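Local coordinates for glycoside hydrolase family protein (Novosphingobium sp. PP1Y, PDB 6Q2F) that probably cleaves terminal alpha-L-rhamnose from glycosides, as an alpha-L-rhamnosidase with a sodium ion bound in its barrel domain, at residues A377-Y382 against Q545-L550; R847-S852 against V862-D867; N1096-R1101 against K1112-A1117. One frame throughout, in Å; residues are numbered along the deposited sequence.

Contact 1. Residues A377-Y382 against Q545-L550; sequences ALVDRY and QSDRFL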
loop_
_atom_site.group_PDB
_atom_site.type_symbol
_atom_site.label_atom_id
_atom_site.label_comp_id
_atom_site.label_asym_id
_atom_site.label_seq_id
_atom_site.Cartn_x
_atom_site.Cartn_y
_atom_site.Cartn_z
ATOM N N ALA A 377 2.040 -6.020 39.226
ATOM C CA ALA A 377 2.624 -5.788 37.917
ATOM C C ALA A 377 1.782 -6.484 36.861
ATOM O O ALA A 377 1.507 -7.682 36.971
ATOM C CB ALA A 377 4.064 -6.303 37.877
ATOM N N LEU A 378 1.368 -5.734 35.849
ATOM C CA LEU A 378 0.612 -6.286 34.737
ATOM C C LEU A 378 1.510 -6.338 33.505
ATOM O O LEU A 378 2.606 -5.766 33.478
ATOM C CB LEU A 378 -0.646 -5.449 34.461
ATOM C CG LEU A 378 -1.962 -5.759 35.209
ATOM C CD1 LEU A 378 -1.718 -5.933 36.677
ATOM C CD2 LEU A 378 -3.011 -4.664 34.985
ATOM N N VAL A 379 1.041 -7.044 32.476
ATOM C CA VAL A 379 1.753 -7.014 31.208
ATOM C C VAL A 379 1.768 -5.584 30.696
ATOM O O VAL A 379 0.716 -4.977 30.458
ATOM C CB VAL A 379 1.120 -7.964 30.194
ATOM C CG1 VAL A 379 1.765 -7.752 28.823
ATOM C CG2 VAL A 379 1.292 -9.414 30.658
ATOM N N ASP A 380 2.965 -5.029 30.543
ATOM C CA ASP A 380 3.088 -3.665 30.063
ATOM C C ASP A 380 2.566 -3.563 28.634
ATOM O O ASP A 380 2.972 -4.330 27.758
ATOM C CB ASP A 380 4.546 -3.218 30.141
ATOM C CG ASP A 380 4.738 -1.819 29.636
ATOM O OD1 ASP A 380 3.994 -0.927 30.102
ATOM O OD2 ASP A 380 5.605 -1.611 28.761
ATOM N N ARG A 381 1.640 -2.630 28.418
ATOM C CA ARG A 381 1.027 -2.388 27.111
ATOM C C ARG A 381 0.469 -3.669 26.495
ATOM O O ARG A 381 0.671 -3.961 25.308
ATOM C CB ARG A 381 2.011 -1.685 26.173
ATOM C CG ARG A 381 1.809 -0.166 26.219
ATOM C CD ARG A 381 3.031 0.570 25.819
ATOM N NE ARG A 381 4.165 0.249 26.673
ATOM C CZ ARG A 381 5.373 0.760 26.472
ATOM N NH1 ARG A 381 5.555 1.597 25.456
ATOM N NH2 ARG A 381 6.388 0.445 27.266
ATOM N N TYR A 382 -0.293 -4.417 27.309
ATOM C CA TYR A 382 -0.806 -5.707 26.852
ATOM C C TYR A 382 -1.840 -5.537 25.747
ATOM O O TYR A 382 -1.927 -6.376 24.845
ATOM C CB TYR A 382 -1.388 -6.507 28.026
ATOM C CG TYR A 382 -2.841 -6.233 28.369
ATOM C CD1 TYR A 382 -3.873 -6.912 27.721
ATOM C CD2 TYR A 382 -3.181 -5.298 29.338
ATOM C CE1 TYR A 382 -5.198 -6.657 28.020
ATOM C CE2 TYR A 382 -4.501 -5.043 29.653
ATOM C CZ TYR A 382 -5.508 -5.727 28.992
ATOM O OH TYR A 382 -6.828 -5.468 29.305
ATOM N N GLN A 545 9.106 -13.514 28.721
ATOM C CA GLN A 545 8.352 -14.677 28.266
ATOM C C GLN A 545 6.946 -14.295 27.816
ATOM O O GLN A 545 6.448 -14.802 26.805
ATOM C CB GLN A 545 8.278 -15.714 29.378
ATOM C CG GLN A 545 9.553 -16.468 29.651
ATOM C CD GLN A 545 9.403 -17.315 30.912
ATOM O OE1 GLN A 545 9.009 -16.812 31.961
ATOM N NE2 GLN A 545 9.672 -18.611 30.796
ATOM N N SER A 546 6.272 -13.428 28.571
ATOM C CA SER A 546 4.942 -13.004 28.150
ATOM C C SER A 546 5.026 -12.161 26.890
ATOM O O SER A 546 4.189 -12.295 25.995
ATOM C CB SER A 546 4.233 -12.245 29.272
ATOM O OG SER A 546 3.595 -13.157 30.155
ATOM N N ASP A 547 6.062 -11.323 26.781
ATOM C CA ASP A 547 6.237 -10.531 25.566
ATOM C C ASP A 547 6.518 -11.427 24.365
ATOM O O ASP A 547 6.038 -11.155 23.256
ATOM C CB ASP A 547 7.361 -9.517 25.752
ATOM C CG ASP A 547 6.947 -8.342 26.610
ATOM O OD1 ASP A 547 5.729 -8.169 26.831
ATOM O OD2 ASP A 547 7.833 -7.587 27.054
ATOM N N ARG A 548 7.284 -12.508 24.563
ATOM C CA ARG A 548 7.529 -13.421 23.452
ATOM C C ARG A 548 6.289 -14.238 23.130
ATOM O O ARG A 548 6.000 -14.491 21.956
ATOM C CB ARG A 548 8.714 -14.333 23.749
ATOM C CG ARG A 548 10.031 -13.590 23.708
ATOM C CD ARG A 548 11.171 -14.474 24.141
ATOM N NE ARG A 548 12.404 -13.701 24.147
ATOM C CZ ARG A 548 13.611 -14.211 24.348
ATOM N NH1 ARG A 548 13.775 -15.517 24.565
ATOM N NH2 ARG A 548 14.651 -13.406 24.322
ATOM N N PHE A 549 5.519 -14.633 24.148
ATOM C CA PHE A 549 4.267 -15.304 23.831
ATOM C C PHE A 549 3.363 -14.399 23.012
ATOM O O PHE A 549 2.754 -14.842 22.032
ATOM C CB PHE A 549 3.518 -15.747 25.076
ATOM C CG PHE A 549 2.067 -16.006 24.796
ATOM C CD1 PHE A 549 1.690 -17.090 24.023
ATOM C CD2 PHE A 549 1.087 -15.137 25.244
ATOM C CE1 PHE A 549 0.357 -17.334 23.736
ATOM C CE2 PHE A 549 -0.246 -15.372 24.954
ATOM C CZ PHE A 549 -0.611 -16.470 24.197
ATOM N N LEU A 550 3.245 -13.134 23.411
ATOM C CA LEU A 550 2.364 -12.231 22.681
ATOM C C LEU A 550 2.862 -12.028 21.256
ATOM O O LEU A 550 2.061 -12.048 20.311
ATOM C CB LEU A 550 2.227 -10.908 23.443
ATOM C CG LEU A 550 1.595 -11.149 24.828
ATOM C CD1 LEU A 550 1.775 -9.970 25.784
ATOM C CD2 LEU A 550 0.119 -11.527 24.702
#
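Val-379 leans on the helix of 545-550 through its two methyls. Val-379 CG1 meets Leu-550 CD1 at 3.8 Å, the two side chains running antiparallel past one another, methyl to methyl. With CG1 anti to the backbone N (chi1 172°), Val-379 CG2 is left facing the helix one turn earlier and lies 4.3 Å from Ser-546 CB. A small serine suits that spot: its CB offers a low shoulder to the valine, while its OG turns back to the carbonyl O of Val-540. The contact joins two parts of the fold, since 377-382 leaves the last strand of a beta-sandwich and 545-550 belongs to the long helix 543-575 of the (beta/alpha)8-like barrel. Polar groups flank the apolar patch. Asp-547 OD1 makes a salt bridge with Lys-385, whose NZ also binds the carbonyl O of Asp-380, so one lysine spans both segments. Asp-380 itself turns to Arg-381: Arg-381 NH2 reaches Asp-380 OD2 at 2.7 Å through the syn lone pair and nearly in the guanidinium plane, while NE adds a weak bond to the same oxygen. Lys-307 holds OD1, which probably helps Asp-380 tolerate Asp-547, their OD2 atoms 6.6 Å apart.

Contact 2. Residues R847-S852 against V862-D867; sequences RLWPGS and VIASQD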
loop_
_atom_site.group_PDB
_atom_site.type_symbol
_atom_site.label_atom_id
_atom_site.label_comp_id
_atom_site.label_asym_id
_atom_site.label_seq_id
_atom_site.Cartn_x
_atom_site.Cartn_y
_atom_site.Cartn_z
ATOM N N ARG A 847 28.715 -19.385 15.195
ATOM C CA ARG A 847 29.331 -19.931 13.987
ATOM C C ARG A 847 29.326 -18.915 12.851
ATOM O O ARG A 847 30.337 -18.751 12.154
ATOM C CB ARG A 847 28.630 -21.220 13.547
ATOM C CG ARG A 847 29.521 -22.060 12.622
ATOM C CD ARG A 847 28.796 -23.241 11.979
ATOM N NE ARG A 847 29.628 -23.798 10.914
ATOM C CZ ARG A 847 29.337 -24.891 10.212
ATOM N NH1 ARG A 847 28.229 -25.569 10.451
ATOM N NH2 ARG A 847 30.167 -25.313 9.271
ATOM N N LEU A 848 28.205 -18.225 12.640
ATOM C CA LEU A 848 28.152 -17.283 11.530
ATOM C C LEU A 848 28.887 -15.993 11.848
ATOM O O LEU A 848 29.328 -15.303 10.926
ATOM C CB LEU A 848 26.706 -16.950 11.137
ATOM C CG LEU A 848 25.753 -18.038 10.673
ATOM C CD1 LEU A 848 24.663 -17.490 9.772
ATOM C CD2 LEU A 848 26.493 -19.174 10.017
ATOM N N TRP A 849 29.008 -15.645 13.124
ATOM C CA TRP A 849 29.640 -14.393 13.545
ATOM C C TRP A 849 30.728 -14.700 14.563
ATOM O O TRP A 849 30.608 -14.349 15.743
ATOM C CB TRP A 849 28.601 -13.423 14.111
ATOM C CG TRP A 849 27.719 -12.862 13.036
ATOM C CD1 TRP A 849 28.001 -11.811 12.224
ATOM C CD2 TRP A 849 26.425 -13.337 12.648
ATOM N NE1 TRP A 849 26.966 -11.595 11.357
ATOM C CE2 TRP A 849 25.985 -12.520 11.591
ATOM C CE3 TRP A 849 25.595 -14.368 13.093
ATOM C CZ2 TRP A 849 24.748 -12.699 10.970
ATOM C CZ3 TRP A 849 24.365 -14.552 12.470
ATOM C CH2 TRP A 849 23.958 -13.721 11.423
ATOM N N PRO A 850 31.815 -15.353 14.134
ATOM C CA PRO A 850 32.840 -15.789 15.104
ATOM C C PRO A 850 33.650 -14.653 15.686
ATOM O O PRO A 850 34.251 -14.830 16.754
ATOM C CB PRO A 850 33.729 -16.734 14.285
ATOM C CG PRO A 850 33.594 -16.251 12.903
ATOM C CD PRO A 850 32.164 -15.746 12.759
ATOM N N GLY A 851 33.696 -13.505 15.020
ATOM C CA GLY A 851 34.340 -12.330 15.568
ATOM C C GLY A 851 35.129 -11.542 14.546
ATOM O O GLY A 851 35.246 -10.317 14.652
ATOM N N SER A 852 35.669 -12.234 13.539
ATOM C CA SER A 852 36.546 -11.576 12.577
ATOM C C SER A 852 35.837 -10.474 11.806
ATOM O O SER A 852 36.504 -9.563 11.300
ATOM C CB SER A 852 37.114 -12.588 11.587
ATOM O OG SER A 852 36.089 -13.032 10.716
ATOM N N VAL A 862 30.083 -14.844 5.706
ATOM C CA VAL A 862 29.287 -13.905 6.485
ATOM C C VAL A 862 30.135 -12.660 6.678
ATOM O O VAL A 862 31.186 -12.713 7.332
ATOM C CB VAL A 862 28.864 -14.481 7.845
ATOM C CG1 VAL A 862 28.134 -13.413 8.674
ATOM C CG2 VAL A 862 27.999 -15.720 7.665
ATOM N N ILE A 863 29.681 -11.542 6.120
ATOM C CA ILE A 863 30.351 -10.252 6.251
ATOM C C ILE A 863 29.566 -9.432 7.275
ATOM O O ILE A 863 28.430 -9.021 7.019
ATOM C CB ILE A 863 30.448 -9.535 4.900
ATOM C CG1 ILE A 863 31.114 -10.454 3.877
ATOM C CG2 ILE A 863 31.218 -8.235 5.039
ATOM C CD1 ILE A 863 31.251 -9.831 2.490
ATOM N N ALA A 864 30.167 -9.196 8.441
ATOM C CA ALA A 864 29.487 -8.546 9.562
ATOM C C ALA A 864 29.520 -7.033 9.364
ATOM O O ALA A 864 30.206 -6.282 10.054
ATOM C CB ALA A 864 30.120 -8.964 10.888
ATOM N N SER A 865 28.734 -6.601 8.392
ATOM C CA SER A 865 28.703 -5.216 7.966
ATOM C C SER A 865 27.260 -4.811 7.724
ATOM O O SER A 865 26.387 -5.655 7.494
ATOM C CB SER A 865 29.540 -5.017 6.690
ATOM O OG SER A 865 29.434 -3.713 6.185
ATOM N N GLN A 866 27.016 -3.503 7.805
ATOM C CA GLN A 866 25.753 -2.900 7.395
ATOM C C GLN A 866 25.992 -1.911 6.253
ATOM O O GLN A 866 25.230 -0.963 6.058
ATOM C CB GLN A 866 25.061 -2.224 8.579
ATOM C CG GLN A 866 24.860 -3.134 9.824
ATOM C CD GLN A 866 23.846 -4.276 9.612
ATOM O OE1 GLN A 866 23.848 -5.270 10.349
ATOM N NE2 GLN A 866 22.979 -4.132 8.617
ATOM N N ASP A 867 27.062 -2.139 5.490
ATOM C CA ASP A 867 27.442 -1.352 4.318
ATOM C C ASP A 867 27.364 -2.284 3.110
ATOM O O ASP A 867 28.326 -2.985 2.794
ATOM C CB ASP A 867 28.855 -0.773 4.507
ATOM C CG ASP A 867 29.257 0.173 3.389
ATOM O OD1 ASP A 867 28.738 0.025 2.264
ATOM O OD2 ASP A 867 30.090 1.067 3.638
HETATM O O HOH W 1 31.015 -13.250 10.171
#
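Apolar contacts between Trp-849 and Val-862 dominate the join of 847-852 and 862-867. The valine stands nearly perpendicular to the tryptophan side chain, and CG1 of Val-862 makes a CH-pi contact over one face of the indole, 3.8 Å from the centroid of the Trp-849 five-membered ring and 27° off its normal. A chi1 of 175° sets Val-862 CG1 trans to N and aims it at the ring, whereas Val-862 CG2 turns to Leu-848, whose CB it meets at 3.9 Å. Leu-848 CB also lies over the rim of the indole face that Val-862 uses. Ala-864 comes in differently, its CB near the ring plane at the edge, 3.8 Å from Trp-849 CD1; a small residue fits beside a flat group here. These contacts close a beta-alpha-beta connection in an alpha/beta domain: in sequence, helix 838-848 comes between the parallel neighbours 818-820 and 860-863, and strand 854-857, antiparallel to 860-863, comes just before the latter. Val-813 of helix 803-814 touches both Leu-848 and Val-862. The polar contacts are made by backbone and water. A water donates to Leu-848 O at 2.8 Å and to Val-862 O at 2.9 Å, bridging the end of the helix to the strand. Packing beside this bridge is tight, for Leu-848 O also lies 3.2 Å from Val-862 CG1. Indole NE1 donates to the carbonyl O of Gly-821, which helps fix the ring's rotation. Past the strand, Ala-864 centres an inverse gamma turn, and an ST turn follows in which Asp-867 N donates to Ser-865 OG.

Contact 3. Residues N1096-R1101 against K1112-A1117; sequences NTWVNR and KITWTA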
loop_
_atom_site.group_PDB
_atom_site.type_symbol
_atom_site.label_atom_id
_atom_site.label_comp_id
_atom_site.label_asym_id
_atom_site.label_seq_id
_atom_site.Cartn_x
_atom_site.Cartn_y
_atom_site.Cartn_z
ATOM N N ASN A 1096 -6.301 20.526 -24.123
ATOM C CA ASN A 1096 -5.930 20.957 -22.779
ATOM C C ASN A 1096 -6.840 20.241 -21.778
ATOM O O ASN A 1096 -7.572 19.320 -22.142
ATOM C CB ASN A 1096 -6.015 22.477 -22.652
ATOM C CG ASN A 1096 -7.410 23.000 -22.918
ATOM O OD1 ASN A 1096 -8.248 22.293 -23.486
ATOM N ND2 ASN A 1096 -7.665 24.250 -22.525
ATOM N N THR A 1097 -6.786 20.666 -20.517
ATOM C CA THR A 1097 -7.625 20.103 -19.466
ATOM C C THR A 1097 -8.948 20.870 -19.361
ATOM O O THR A 1097 -9.137 21.931 -19.959
ATOM C CB THR A 1097 -6.922 20.146 -18.110
ATOM O OG1 THR A 1097 -6.724 21.514 -17.725
ATOM C CG2 THR A 1097 -5.571 19.402 -18.146
ATOM N N TRP A 1098 -9.867 20.316 -18.564
ATOM C CA TRP A 1098 -11.136 20.981 -18.276
ATOM C C TRP A 1098 -11.003 22.173 -17.349
ATOM O O TRP A 1098 -12.016 22.841 -17.107
ATOM C CB TRP A 1098 -12.122 20.008 -17.629
ATOM C CG TRP A 1098 -12.889 19.203 -18.600
ATOM C CD1 TRP A 1098 -12.776 17.846 -18.828
ATOM C CD2 TRP A 1098 -13.892 19.685 -19.499
ATOM N NE1 TRP A 1098 -13.668 17.466 -19.813
ATOM C CE2 TRP A 1098 -14.367 18.573 -20.233
ATOM C CE3 TRP A 1098 -14.455 20.948 -19.742
ATOM C CZ2 TRP A 1098 -15.366 18.692 -21.211
ATOM C CZ3 TRP A 1098 -15.456 21.061 -20.708
ATOM C CH2 TRP A 1098 -15.898 19.940 -21.430
ATOM N N VAL A 1099 -9.808 22.449 -16.823
ATOM C CA VAL A 1099 -9.674 23.410 -15.728
ATOM C C VAL A 1099 -10.217 24.779 -16.134
ATOM O O VAL A 1099 -10.958 25.426 -15.381
ATOM C CB VAL A 1099 -8.204 23.495 -15.278
ATOM C CG1 VAL A 1099 -7.979 24.672 -14.337
ATOM C CG2 VAL A 1099 -7.782 22.193 -14.620
ATOM N N ASN A 1100 -9.849 25.242 -17.330
ATOM C CA ASN A 1100 -10.123 26.621 -17.705
ATOM C C ASN A 1100 -11.611 26.834 -17.959
ATOM O O ASN A 1100 -12.166 27.864 -17.574
ATOM C CB ASN A 1100 -9.296 27.005 -18.940
ATOM C CG ASN A 1100 -7.812 27.206 -18.631
ATOM O OD1 ASN A 1100 -7.379 27.085 -17.483
ATOM N ND2 ASN A 1100 -7.027 27.520 -19.663
ATOM N N ARG A 1101 -12.272 25.879 -18.618
ATOM C CA ARG A 1101 -13.717 25.987 -18.829
ATOM C C ARG A 1101 -14.486 25.861 -17.520
ATOM O O ARG A 1101 -15.588 26.406 -17.397
ATOM C CB ARG A 1101 -14.192 24.916 -19.813
ATOM C CG ARG A 1101 -15.626 25.105 -20.280
ATOM C CD ARG A 1101 -15.776 26.477 -20.980
ATOM N NE ARG A 1101 -16.402 27.482 -20.130
ATOM C CZ ARG A 1101 -16.759 28.699 -20.539
ATOM N NH1 ARG A 1101 -16.556 29.067 -21.791
ATOM N NH2 ARG A 1101 -17.331 29.546 -19.695
ATOM N N LYS A 1112 -23.067 28.414 -18.848
ATOM C CA LYS A 1112 -22.338 27.290 -18.268
ATOM C C LYS A 1112 -22.233 26.129 -19.244
ATOM O O LYS A 1112 -23.244 25.586 -19.688
ATOM C CB LYS A 1112 -23.001 26.854 -16.967
ATOM C CG LYS A 1112 -23.004 27.962 -15.919
ATOM C CD LYS A 1112 -22.103 27.583 -14.756
ATOM C CE LYS A 1112 -22.657 26.374 -14.015
ATOM N NZ LYS A 1112 -21.648 25.756 -13.100
ATOM N N ILE A 1113 -21.002 25.748 -19.554
ATOM C CA ILE A 1113 -20.734 24.592 -20.398
ATOM C C ILE A 1113 -20.666 23.314 -19.572
ATOM O O ILE A 1113 -21.119 22.256 -20.016
ATOM C CB ILE A 1113 -19.424 24.809 -21.193
ATOM C CG1 ILE A 1113 -19.536 26.023 -22.130
ATOM C CG2 ILE A 1113 -19.037 23.572 -21.980
ATOM C CD1 ILE A 1113 -20.693 25.967 -23.084
ATOM N N THR A 1114 -20.112 23.392 -18.364
ATOM C CA THR A 1114 -19.749 22.201 -17.616
ATOM C C THR A 1114 -20.794 21.859 -16.567
ATOM O O THR A 1114 -21.579 22.704 -16.133
ATOM C CB THR A 1114 -18.396 22.355 -16.919
ATOM O OG1 THR A 1114 -18.524 23.317 -15.861
ATOM C CG2 THR A 1114 -17.326 22.797 -17.909
ATOM N N TRP A 1115 -20.771 20.590 -16.167
ATOM C CA TRP A 1115 -21.471 20.079 -14.998
ATOM C C TRP A 1115 -20.519 19.190 -14.212
ATOM O O TRP A 1115 -19.854 18.320 -14.792
ATOM C CB TRP A 1115 -22.714 19.282 -15.394
ATOM C CG TRP A 1115 -23.531 18.823 -14.209
ATOM C CD1 TRP A 1115 -24.659 19.420 -13.722
ATOM C CD2 TRP A 1115 -23.277 17.693 -13.366
ATOM N NE1 TRP A 1115 -25.126 18.726 -12.636
ATOM C CE2 TRP A 1115 -24.299 17.658 -12.398
ATOM C CE3 TRP A 1115 -22.289 16.695 -13.342
ATOM C CZ2 TRP A 1115 -24.362 16.673 -11.409
ATOM C CZ3 TRP A 1115 -22.348 15.723 -12.352
ATOM C CH2 TRP A 1115 -23.384 15.715 -11.403
ATOM N N THR A 1116 -20.430 19.433 -12.903
ATOM C CA THR A 1116 -19.768 18.541 -11.961
ATOM C C THR A 1116 -20.672 18.413 -10.744
ATOM O O THR A 1116 -21.526 19.266 -10.501
ATOM C CB THR A 1116 -18.389 19.045 -11.507
ATOM O OG1 THR A 1116 -18.543 20.273 -10.782
ATOM C CG2 THR A 1116 -17.451 19.267 -12.710
ATOM N N ALA A 1117 -20.446 17.352 -9.955
ATOM C CA ALA A 1117 -21.276 17.100 -8.780
ATOM C C ALA A 1117 -21.107 18.190 -7.726
ATOM O O ALA A 1117 -22.096 18.734 -7.222
ATOM C CB ALA A 1117 -20.943 15.734 -8.190
#
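Arg-1101 NH2 forms a salt bridge with Asp-1105 OD1, and the other oxygen of that carboxylate, OD2, accepts from Thr-1114 N across the contact. Ile-1113 and Thr-1114 pack on the arginine's aliphatic part. Its chain starts out extended, chi1 -170° carrying CG away from the backbone N, then bends at the next two torsions and runs roughly perpendicular to Ile-1113. Arg-1101 CG rests 3.9 Å from Ile-1113 CB and 3.7 Å from Thr-1114 CG2, while Ile-1113 CG1 lies over one face of the Arg-1101 guanidinium, offset toward its rim and 3.8 Å above the plane. A long residue with a charged end suits this place, apolar where it passes Ile-1113 and polar at the aspartate. Replacing it with an alanine would probably leave Asp-1105 without its charged mate and open a gap beside Ile-1113. Thr-1114 CG2 also reaches Trp-1098 CZ3 at 3.8 Å, and the indole NE1 is held by the carbonyl O of Gln-704. Thr-1097 caps the start of the helix weakly, Thr-1097 OG1 accepting from Val-1099 N at 3.3 Å. Short helix 1099-1105 and the returning loop form an excursion between strands 1086-1095 and 1131-1140 of a beta-sandwich, consistent with the galactose-binding-like fold.

The three contacts follow one another along the chain, each closing before the next opens. Contacts 1 and 2 are the closer pair, yet do not touch: their centres are about 32 Å apart and their nearest atoms about 15 Å. Contact 3 lies across the chain's centre, its centre about 58 Å from that of contact 1 and 63 Å from that of contact 2. Contacts 1 and 3 both involve beta-sandwiches with the same strand orders. Contact 1 uses helix 543-575, part of the connection between barrel strands 497-502 and 579-582; the sodium ligands Asp-503, Ser-504, Glu-583 and Glu-586 follow those strands, and Glu-644, on strand 642-649, completes the site. In contact 3, strand 1115-1116 pairs with 690-691, beyond barrel strand 674-677.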